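Local coordinates for uncharacterized protein YUAB (Bacillus subtilis, PDB 4BHU) that self-polymerizes into a stable, compression-resistant layer on the surface of biofilms that makes them hydrophobic, and is required for complex colony architecture, at residues 42-45 with 49-52; 63-68 with 73-78. The protein carries 1 engineered substitution. All blocks are in the same frame, centred on the assembly; numbering follows the deposited sequence.

Interaction 1 of 2, residues 42-45 with 49-52; sequences FTLP and TANT
A small, buried apolar contact joins the end of strand 39-43 to the loop that follows it: Leu44, just past the strand, meets Thr49 and Ala50 where the chain comes back alongside. The two segments bury about 96 Å² between them, and nearly all of the touching is done by one methyl branch. Leu44 CD1 lies 3.8 Å from the carbonyl carbon Thr49 C, and equally close to Ala50 N, the other half of the same peptide unit. Its one side-chain neighbour in the loop segment is a methyl group, with Leu44 CD1 at 4.2 Å from Ala50 CB. The leucine gets there because CG stands anti to its own carbonyl carbon (chi1 -51°) and CD1 then continues in an extended line (chi2 -177°), carrying the branch across to the loop. The backbones stay well apart, Leu44 CA and Thr49 CA being 6.6 Å from each other, so the contact depends on the length of the leucine side chain. Thr49 CB points away, and the threonine meets the leucine through its backbone; its carbonyl oxygen takes a hydrogen bond from Lys94. Leu44 thus packs from the end of one sheet onto Leu27 and Leu91 of the three-stranded sheet, with Ala50 of the loop closing in beside it on Leu91, as in the core of an immunoglobulin-like beta-sandwich, consistent with the E-set relationship of the BslA family.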
ATOM      1  N   PHE I  42     -17.181   7.892 -33.092  1.00 26.76           N
ATOM      2  CA  PHE I  42     -18.378   8.320 -33.803  1.00 27.98           C
ATOM      3  C   PHE I  42     -17.992   8.452 -35.268  1.00 28.12           C
ATOM      4  O   PHE I  42     -16.927   8.976 -35.574  1.00 27.41           O
ATOM      5  CB  PHE I  42     -18.839   9.693 -33.315  1.00 25.92           C
ATOM      6  CG  PHE I  42     -19.528   9.684 -31.987  1.00 31.62           C
ATOM      7  CD1 PHE I  42     -18.796   9.749 -30.809  1.00 28.55           C
ATOM      8  CD2 PHE I  42     -20.913   9.641 -31.915  1.00 31.65           C
ATOM      9  CE1 PHE I  42     -19.436   9.764 -29.580  1.00 32.73           C
ATOM     10  CE2 PHE I  42     -21.564   9.654 -30.692  1.00 32.00           C
ATOM     11  CZ  PHE I  42     -20.824   9.709 -29.518  1.00 32.00           C
ATOM     12  N   THR I  43     -18.855   7.969 -36.159  1.00 29.81           N
ATOM     13  CA  THR I  43     -18.651   8.088 -37.609  1.00 30.84           C
ATOM     14  C   THR I  43     -19.804   8.909 -38.201  1.00 29.39           C
ATOM     15  O   THR I  43     -20.982   8.585 -38.027  1.00 31.18           O
ATOM     16  CB  THR I  43     -18.593   6.712 -38.289  1.00 33.01           C
ATOM     17  OG1 THR I  43     -17.527   5.950 -37.715  1.00 30.46           O
ATOM     18  CG2 THR I  43     -18.344   6.854 -39.822  1.00 36.75           C
ATOM     19  N   LEU I  44     -19.453   9.999 -38.861  1.00 27.82           N
ATOM     20  CA  LEU I  44     -20.454  10.892 -39.431  1.00 31.93           C
ATOM     21  C   LEU I  44     -20.583  10.588 -40.924  1.00 33.53           C
ATOM     22  O   LEU I  44     -19.598  10.223 -41.569  1.00 30.65           O
ATOM     23  CB  LEU I  44     -20.044  12.351 -39.221  1.00 31.43           C
ATOM     24  CG  LEU I  44     -19.657  12.771 -37.798  1.00 36.44           C
ATOM     25  CD1 LEU I  44     -19.351  14.264 -37.747  1.00 34.71           C
ATOM     26  CD2 LEU I  44     -20.734  12.424 -36.805  1.00 30.50           C
ATOM     27  N   PRO I  45     -21.794  10.734 -41.477  1.00 35.38           N
ATOM     28  CA  PRO I  45     -21.944  10.465 -42.913  1.00 35.64           C
ATOM     29  C   PRO I  45     -21.533  11.677 -43.746  1.00 34.78           C
ATOM     30  O   PRO I  45     -21.450  12.796 -43.209  1.00 28.56           O
ATOM     31  CB  PRO I  45     -23.434  10.139 -43.041  1.00 33.10           C
ATOM     32  CG  PRO I  45     -24.083  10.944 -41.950  1.00 36.03           C
ATOM     33  CD  PRO I  45     -23.076  11.077 -40.837  1.00 33.28           C
ATOM     34  N   THR I  49     -19.591  17.061 -40.614  1.00 32.73           N
ATOM     35  CA  THR I  49     -18.210  17.036 -40.149  1.00 32.96           C
ATOM     36  C   THR I  49     -18.127  17.658 -38.784  1.00 32.61           C
ATOM     37  O   THR I  49     -18.968  18.482 -38.423  1.00 34.47           O
ATOM     38  CB  THR I  49     -17.271  17.869 -41.057  1.00 37.67           C
ATOM     39  OG1 THR I  49     -17.766  19.208 -41.120  1.00 34.60           O
ATOM     40  CG2 THR I  49     -17.192  17.284 -42.464  1.00 33.95           C
ATOM     41  N   ALA I  50     -17.083  17.290 -38.041  1.00 33.95           N
ATOM     42  CA  ALA I  50     -16.852  17.837 -36.714  1.00 32.86           C
ATOM     43  C   ALA I  50     -15.627  18.707 -36.758  1.00 29.95           C
ATOM     44  O   ALA I  50     -14.712  18.468 -37.557  1.00 30.36           O
ATOM     45  CB  ALA I  50     -16.674  16.701 -35.660  1.00 35.48           C
ATOM     46  N   ASN I  51     -15.610  19.707 -35.882  1.00 31.40           N
ATOM     47  CA  ASN I  51     -14.449  20.558 -35.690  1.00 34.45           C
ATOM     48  C   ASN I  51     -14.357  20.898 -34.213  1.00 36.90           C
ATOM     49  O   ASN I  51     -15.188  20.445 -33.419  1.00 36.09           O
ATOM     50  CB  ASN I  51     -14.536  21.819 -36.562  1.00 37.12           C
ATOM     51  CG  ASN I  51     -15.737  22.689 -36.236  1.00 36.39           C
ATOM     52  OD1 ASN I  51     -16.047  22.954 -35.072  1.00 35.58           O
ATOM     53  ND2 ASN I  51     -16.415  23.157 -37.277  1.00 45.39           N
ATOM     54  N   THR I  52     -13.351  21.685 -33.845  1.00 34.85           N
ATOM     55  CA  THR I  52     -13.045  21.957 -32.442  1.00 38.06           C
ATOM     56  C   THR I  52     -14.015  22.922 -31.768  1.00 35.85           C
ATOM     57  O   THR I  52     -13.830  23.246 -30.600  1.00 40.15           O
ATOM     58  CB  THR I  52     -11.627  22.512 -32.296  1.00 38.03           C
ATOM     59  OG1 THR I  52     -11.499  23.686 -33.104  1.00 42.36           O
ATOM     60  CG2 THR I  52     -10.608  21.482 -32.748  1.00 39.59           C
TER

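Interaction 2 of 2, residues 63-68 with 73-78; sequences TTQILN and VRVPLA
Gln65 makes most of this hairpin contact with Val73, Arg74 and Val75, and the first segment comes up to it through a 3-10 turn, residues 63-65. Within that turn Thr64 reaches the partner strand through a water, which donates to Thr64 O at 2.9 Å and, over a longer 3.2 Å, to Arg74 O. At Gln65 the backbone oxygen does the binding: Arg74 N donates to Gln65 O at 2.9 Å, nearly straight at 165° and in the carbonyl plane. The same oxygen also receives a CA-H...O contact from Val73 CA at 3.2 Å. Beyond CG the glutamine chain runs extended (chi2 175°), which lays its amide beside Val75, with Gln65 NE2 4.0 Å from Val75 CG2; Gln65 OE1 is held by the backbone of Arg62. Ile66 follows as the antiparallel, non-hydrogen-bonded partner of Val73, their CA atoms 4.8 Å apart and their side chains on one face of the sheet. Leu67 then lies across Arg74 at about a right angle. Its methyl Leu67 CD1 sits over one face of the guanidinium, offset toward the rim, 3.8 Å from Arg74 NH1. Arg74 NE forms a salt bridge with Glu41 OE1, a polar anchor for this side chain outside the hairpin. In the five-stranded antiparallel sheet 66-67 is an outermost strand within this chain, and 72-76 lies between it and 39-43, bonding through Val75 to Met40.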
ATOM      1  N   THR I  63      -8.022  18.575 -31.696  1.00 36.08           N
ATOM      2  CA  THR I  63      -7.665  18.265 -33.070  1.00 34.05           C
ATOM      3  C   THR I  63      -7.321  16.780 -33.257  1.00 34.63           C
ATOM      4  O   THR I  63      -7.703  16.168 -34.254  1.00 36.65           O
ATOM      5  CB  THR I  63      -6.488  19.157 -33.550  1.00 40.48           C
ATOM      6  OG1 THR I  63      -6.837  20.538 -33.387  1.00 49.57           O
ATOM      7  CG2 THR I  63      -6.187  18.903 -35.023  1.00 45.92           C
ATOM      8  N   THR I  64      -6.616  16.191 -32.293  1.00 33.90           N
ATOM      9  CA  THR I  64      -6.213  14.785 -32.392  1.00 36.51           C
ATOM     10  C   THR I  64      -7.410  13.849 -32.291  1.00 31.08           C
ATOM     11  O   THR I  64      -7.309  12.664 -32.573  1.00 32.65           O
ATOM     12  CB  THR I  64      -5.241  14.408 -31.270  1.00 39.42           C
ATOM     13  OG1 THR I  64      -5.862  14.686 -30.008  1.00 38.66           O
ATOM     14  CG2 THR I  64      -3.955  15.202 -31.391  1.00 39.11           C
ATOM     15  N   GLN I  65      -8.540  14.380 -31.854  1.00 31.93           N
ATOM     16  CA  GLN I  65      -9.757  13.586 -31.737  1.00 27.15           C
ATOM     17  C   GLN I  65     -10.591  13.562 -33.005  1.00 31.68           C
ATOM     18  O   GLN I  65     -11.565  12.809 -33.105  1.00 27.94           O
ATOM     19  CB  GLN I  65     -10.619  14.114 -30.590  1.00 30.41           C
ATOM     20  CG  GLN I  65      -9.995  13.902 -29.227  1.00 32.36           C
ATOM     21  CD  GLN I  65     -10.802  14.528 -28.085  1.00 36.07           C
ATOM     22  OE1 GLN I  65     -11.582  15.453 -28.293  1.00 32.56           O
ATOM     23  NE2 GLN I  65     -10.596  14.026 -26.872  1.00 39.24           N
ATOM     24  N   ILE I  66     -10.218  14.382 -33.976  1.00 30.07           N
ATOM     25  CA  ILE I  66     -10.977  14.475 -35.215  1.00 31.94           C
ATOM     26  C   ILE I  66     -10.102  14.024 -36.383  1.00 32.51           C
ATOM     27  O   ILE I  66      -8.988  14.522 -36.556  1.00 33.58           O
ATOM     28  CB  ILE I  66     -11.435  15.920 -35.478  1.00 31.23           C
ATOM     29  CG1 ILE I  66     -12.292  16.419 -34.319  1.00 28.85           C
ATOM     30  CG2 ILE I  66     -12.236  15.992 -36.782  1.00 32.34           C
ATOM     31  CD1 ILE I  66     -12.497  17.908 -34.306  1.00 35.63           C
ATOM     32  N   LEU I  67     -10.592  13.085 -37.180  1.00 30.25           N
ATOM     33  CA  LEU I  67      -9.849  12.696 -38.375  1.00 39.86           C
ATOM     34  C   LEU I  67     -10.769  12.264 -39.520  1.00 38.25           C
ATOM     35  O   LEU I  67     -11.986  12.419 -39.445  1.00 29.94           O
ATOM     36  CB  LEU I  67      -8.871  11.578 -38.025  1.00 41.79           C
ATOM     37  CG  LEU I  67      -9.531  10.393 -37.342  1.00 43.72           C
ATOM     38  CD1 LEU I  67      -9.023   9.113 -37.989  1.00 49.33           C
ATOM     39  CD2 LEU I  67      -9.258  10.412 -35.824  1.00 44.16           C
ATOM     40  N   ASN I  68     -10.185  11.711 -40.583  1.00 37.32           N
ATOM     41  CA  ASN I  68     -10.992  11.240 -41.704  1.00 36.65           C
ATOM     42  C   ASN I  68     -11.809  12.410 -42.268  1.00 37.91           C
ATOM     43  O   ASN I  68     -13.008  12.294 -42.541  1.00 32.26           O
ATOM     44  CB  ASN I  68     -11.901  10.099 -41.249  1.00 36.07           C
ATOM     45  CG  ASN I  68     -12.664   9.467 -42.391  1.00 43.63           C
ATOM     46  OD1 ASN I  68     -12.277   9.585 -43.561  1.00 47.93           O
ATOM     47  ND2 ASN I  68     -13.765   8.800 -42.059  1.00 40.05           N
ATOM     48  N   VAL I  73     -14.797  10.915 -35.044  1.00 30.25           N
ATOM     49  CA  VAL I  73     -14.435  11.495 -33.761  1.00 26.21           C
ATOM     50  C   VAL I  73     -14.085  10.345 -32.832  1.00 28.20           C
ATOM     51  O   VAL I  73     -14.901   9.448 -32.613  1.00 27.82           O
ATOM     52  CB  VAL I  73     -15.576  12.350 -33.179  1.00 30.16           C
ATOM     53  CG1 VAL I  73     -15.173  12.901 -31.828  1.00 31.17           C
ATOM     54  CG2 VAL I  73     -15.931  13.500 -34.142  1.00 28.56           C
ATOM     55  N   ARG I  74     -12.863  10.390 -32.310  1.00 28.45           N
ATOM     56  CA  ARG I  74     -12.263   9.297 -31.549  1.00 28.39           C
ATOM     57  C   ARG I  74     -11.765   9.787 -30.195  1.00 35.34           C
ATOM     58  O   ARG I  74     -10.960  10.730 -30.119  1.00 33.23           O
ATOM     59  CB  ARG I  74     -11.066   8.786 -32.316  1.00 35.19           C
ATOM     60  CG  ARG I  74     -11.003   7.316 -32.492  1.00 41.94           C
ATOM     61  CD  ARG I  74      -9.899   7.003 -33.477  1.00 41.16           C
ATOM     62  NE  ARG I  74     -10.409   6.297 -34.642  1.00 42.81           N
ATOM     63  CZ  ARG I  74      -9.659   5.932 -35.670  1.00 45.40           C
ATOM     64  NH1 ARG I  74      -8.367   6.219 -35.670  1.00 41.58           N
ATOM     65  NH2 ARG I  74     -10.199   5.286 -36.695  1.00 52.09           N
ATOM     66  N   VAL I  75     -12.243   9.142 -29.132  1.00 28.44           N
ATOM     67  CA  VAL I  75     -11.813   9.457 -27.776  1.00 30.22           C
ATOM     68  C   VAL I  75     -11.394   8.191 -27.049  1.00 26.44           C
ATOM     69  O   VAL I  75     -12.251   7.402 -26.620  1.00 27.00           O
ATOM     70  CB  VAL I  75     -12.915  10.127 -26.984  1.00 31.23           C
ATOM     71  CG1 VAL I  75     -12.376  10.554 -25.627  1.00 33.47           C
ATOM     72  CG2 VAL I  75     -13.448  11.343 -27.746  1.00 36.67           C
ATOM     73  N   PRO I  76     -10.080   7.968 -26.963  1.00 32.59           N
ATOM     74  CA  PRO I  76      -9.588   6.804 -26.243  1.00 28.82           C
ATOM     75  C   PRO I  76      -9.992   6.973 -24.788  1.00 30.68           C
ATOM     76  O   PRO I  76      -9.952   8.092 -24.249  1.00 27.70           O
ATOM     77  CB  PRO I  76      -8.064   6.875 -26.457  1.00 33.91           C
ATOM     78  CG  PRO I  76      -7.903   7.650 -27.741  1.00 31.91           C
ATOM     79  CD  PRO I  76      -8.981   8.689 -27.648  1.00 33.76           C
ATOM     80  N   LEU I  77     -10.435   5.871 -24.189  1.00 29.34           N
ATOM     81  CA  LEU I  77     -11.093   5.909 -22.897  1.00 28.98           C
ATOM     82  C   LEU I  77     -10.049   5.873 -21.771  1.00 27.54           C
ATOM     83  O   LEU I  77      -9.724   4.815 -21.227  1.00 30.12           O
ATOM     84  CB  LEU I  77     -12.102   4.746 -22.772  1.00 26.48           C
ATOM     85  CG  LEU I  77     -13.618   4.915 -22.951  1.00 35.21           C
ATOM     86  CD1 LEU I  77     -14.126   6.284 -23.421  1.00 31.34           C
ATOM     87  CD2 LEU I  77     -14.164   3.809 -23.848  1.00 33.53           C
ATOM     88  N   ALA I  78      -9.515   7.044 -21.444  1.00 25.62           N
ATOM     89  CA  ALA I  78      -8.754   7.227 -20.209  1.00 26.06           C
ATOM     90  C   ALA I  78      -9.612   6.922 -18.972  1.00 23.18           C
ATOM     91  O   ALA I  78     -10.846   6.923 -19.019  1.00 21.80           O
ATOM     92  CB  ALA I  78      -8.208   8.667 -20.125  1.00 27.50           C
TER
HETATM   93  O   HOH W   1      -7.889  10.329 -30.873  1.00 31.40           O

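Overall arrangement
Interactions 1 and 2 follow one another along the chain, with centres about 10 Å apart, and meet at strands 39-43 and 72-76, neighbours in one sheet. Interaction 1 lies nearer the centre of the chain, about 6 Å from it against about 11 Å, and is a leucine methyl laid on the backbone and an alanine of the following loop. Interaction 2, only partly buried and at the sheet margin, adds backbone bonding, a water and a charged side chain. The two join directly: Phe42 N lies 2.8 Å from Val73 O, a probable hydrogen bond, and Ala50 CB packs 3.6 Å from Val73 CG2. Of the two, only interaction 2 is touched by another protein chain of the assembly.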